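Long-range contact in major exported Hcp3 protein (Pseudomonas aeruginosa, PDB 3HE1), which is a secreted protein of the Hcp family that probably forms ring-shaped building blocks of the type VI secretion tube: residues Y133-E138 / R171-T176. Numbering follows the deposited sequence.
Sequences YTTVLE and RKITWT
T134 and T176 form a hydrogen-bonded antiparallel pair, and V136 and T174 form the next. T134 N donates to T176 O at 2.9 Å, and T176 N returns a bond of equal length to T134 O. Past them, E138 N reaches K172 O, and R171 N closes the end on E138 O.

Apolar contacts gather on the face that carries T135, L137, I173 and W175. I173 CG1 is anti to the backbone N (chi1 174°) and the chain stays extended to CD1, which lies 3.8 Å from T135 CG2. L137 CD2 lies 3.9 Å from I173 CG1. I173 CG1 also sits over one face of the W175 indole, toward the rim. Y133 runs alongside W175, its OH 3.4 Å from W175 CB. T176 O lies over one face of the Y133 ring. T135 OG1 accepts a hydrogen bond from W120 NE1 on the neighbouring strand.

The face with T134, V136, T174 and T176 carries more polar groups. A water joins T176 OG1 to T134 O, the latter bond weak. At the end of the strand pair, E138 OE1 and R171 NH2 form a salt bridge of 2.9 Å at the guanidinium edge. Its hydrogen bond is weak because it is strongly bent, and the two planes are 71° apart. R171 NE has a second carboxylate partner, D139.

Strand 129-137 pairs on its other edge with 112-123, and 172-177 with 183-187. Y133 meets F96, and W175 packs on L104, both of a second subunit. This is an antiparallel strand pair of the Hcp beta-barrel fold, at a subunit interface of the six-chain assembly.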
loop_
_atom_site.group_PDB
_atom_site.type_symbol
_atom_site.label_atom_id
_atom_site.label_comp_id
_atom_site.label_asym_id
_atom_site.label_seq_id
_atom_site.Cartn_x
_atom_site.Cartn_y
_atom_site.Cartn_z
ATOM N N TYR A 133 16.995 24.695 -13.540
ATOM C CA TYR A 133 16.251 25.214 -12.382
ATOM C C TYR A 133 17.173 25.282 -11.159
ATOM O O TYR A 133 18.050 24.425 -11.000
ATOM C CB TYR A 133 15.068 24.296 -12.078
ATOM C CG TYR A 133 13.925 24.918 -11.302
ATOM C CD1 TYR A 133 13.009 25.748 -11.929
ATOM C CD2 TYR A 133 13.730 24.628 -9.956
ATOM C CE1 TYR A 133 11.950 26.307 -11.221
ATOM C CE2 TYR A 133 12.677 25.175 -9.248
ATOM C CZ TYR A 133 11.794 26.014 -9.884
ATOM O OH TYR A 133 10.747 26.564 -9.189
ATOM N N THR A 134 16.985 26.292 -10.303
ATOM C CA THR A 134 17.692 26.354 -9.016
ATOM C C THR A 134 16.772 26.632 -7.835
ATOM O O THR A 134 15.853 27.442 -7.912
ATOM C CB THR A 134 18.811 27.386 -9.016
ATOM O OG1 THR A 134 19.728 27.079 -10.074
ATOM C CG2 THR A 134 19.564 27.374 -7.685
ATOM N N THR A 135 17.012 25.901 -6.757
ATOM C CA THR A 135 16.373 26.146 -5.476
ATOM C C THR A 135 17.496 26.486 -4.510
ATOM O O THR A 135 18.523 25.814 -4.488
ATOM C CB THR A 135 15.659 24.893 -4.956
ATOM O OG1 THR A 135 14.670 24.472 -5.904
ATOM C CG2 THR A 135 15.008 25.178 -3.599
ATOM N N VAL A 136 17.318 27.526 -3.713
ATOM C CA VAL A 136 18.399 27.963 -2.852
ATOM C C VAL A 136 17.917 28.384 -1.476
ATOM O O VAL A 136 17.021 29.228 -1.357
ATOM C CB VAL A 136 19.134 29.135 -3.488
ATOM C CG1 VAL A 136 20.042 29.791 -2.475
ATOM C CG2 VAL A 136 19.938 28.654 -4.683
ATOM N N LEU A 137 18.518 27.803 -0.441
ATOM C CA LEU A 137 18.245 28.238 0.925
ATOM C C LEU A 137 19.310 29.199 1.424
ATOM O O LEU A 137 20.494 29.024 1.153
ATOM C CB LEU A 137 18.146 27.061 1.882
ATOM C CG LEU A 137 17.301 25.892 1.373
ATOM C CD1 LEU A 137 17.084 24.874 2.496
ATOM C CD2 LEU A 137 15.974 26.391 0.807
ATOM N N GLU A 138 18.856 30.229 2.137
ATOM C CA GLU A 138 19.725 31.141 2.869
ATOM C C GLU A 138 19.500 30.905 4.364
ATOM O O GLU A 138 18.362 30.720 4.804
ATOM C CB GLU A 138 19.437 32.612 2.493
ATOM C CG GLU A 138 19.389 32.852 0.981
ATOM C CD GLU A 138 19.675 34.286 0.556
ATOM O OE1 GLU A 138 20.067 35.114 1.409
ATOM O OE2 GLU A 138 19.516 34.575 -0.653
ATOM N N ARG A 171 15.620 30.688 6.421
ATOM C CA ARG A 171 15.040 32.006 6.555
ATOM C C ARG A 171 14.447 32.441 5.212
ATOM O O ARG A 171 13.593 33.320 5.151
ATOM C CB ARG A 171 16.100 32.998 7.044
ATOM C CG ARG A 171 15.732 34.460 6.835
ATOM C CD ARG A 171 16.934 35.398 6.974
ATOM N NE ARG A 171 18.023 35.147 6.021
ATOM C CZ ARG A 171 18.292 35.900 4.953
ATOM N NH1 ARG A 171 17.540 36.956 4.667
ATOM N NH2 ARG A 171 19.317 35.595 4.165
ATOM N N LYS A 172 14.875 31.798 4.134
ATOM C CA LYS A 172 14.470 32.254 2.825
ATOM C C LYS A 172 14.859 31.262 1.766
ATOM O O LYS A 172 15.858 30.575 1.878
ATOM C CB LYS A 172 15.123 33.605 2.527
ATOM C CG LYS A 172 14.769 34.226 1.185
ATOM C CD LYS A 172 15.461 35.575 1.028
ATOM C CE LYS A 172 15.263 36.156 -0.360
ATOM N NZ LYS A 172 15.984 37.438 -0.502
ATOM N N ILE A 173 14.066 31.224 0.712
ATOM C CA ILE A 173 14.262 30.275 -0.349
ATOM C C ILE A 173 13.964 30.996 -1.633
ATOM O O ILE A 173 13.083 31.856 -1.692
ATOM C CB ILE A 173 13.273 29.145 -0.211
ATOM C CG1 ILE A 173 13.357 28.199 -1.409
ATOM C CG2 ILE A 173 11.906 29.735 -0.079
ATOM C CD1 ILE A 173 12.616 26.886 -1.192
ATOM N N THR A 174 14.725 30.661 -2.659
ATOM C CA THR A 174 14.593 31.316 -3.934
ATOM C C THR A 174 14.487 30.228 -4.983
ATOM O O THR A 174 15.239 29.245 -4.953
ATOM C CB THR A 174 15.796 32.250 -4.214
ATOM O OG1 THR A 174 15.947 33.167 -3.128
ATOM C CG2 THR A 174 15.576 33.048 -5.492
ATOM N N TRP A 175 13.518 30.389 -5.879
ATOM C CA TRP A 175 13.332 29.475 -6.993
ATOM C C TRP A 175 13.586 30.242 -8.273
ATOM O O TRP A 175 12.954 31.261 -8.526
ATOM C CB TRP A 175 11.907 28.936 -7.032
ATOM C CG TRP A 175 11.373 28.363 -5.746
ATOM C CD1 TRP A 175 11.407 27.048 -5.341
ATOM C CD2 TRP A 175 10.676 29.078 -4.724
ATOM N NE1 TRP A 175 10.784 26.915 -4.122
ATOM C CE2 TRP A 175 10.330 28.150 -3.720
ATOM C CE3 TRP A 175 10.318 30.424 -4.552
ATOM C CZ2 TRP A 175 9.643 28.522 -2.564
ATOM C CZ3 TRP A 175 9.639 30.796 -3.403
ATOM C CH2 TRP A 175 9.307 29.849 -2.424
ATOM N N THR A 176 14.502 29.744 -9.087
ATOM C CA THR A 176 14.819 30.390 -10.343
ATOM C C THR A 176 14.729 29.392 -11.472
ATOM O O THR A 176 15.207 28.271 -11.336
ATOM C CB THR A 176 16.237 30.887 -10.325
ATOM O OG1 THR A 176 16.439 31.690 -9.154
ATOM C CG2 THR A 176 16.513 31.692 -11.577
HETATM O O HOH W 1 17.119 30.079 -7.268
#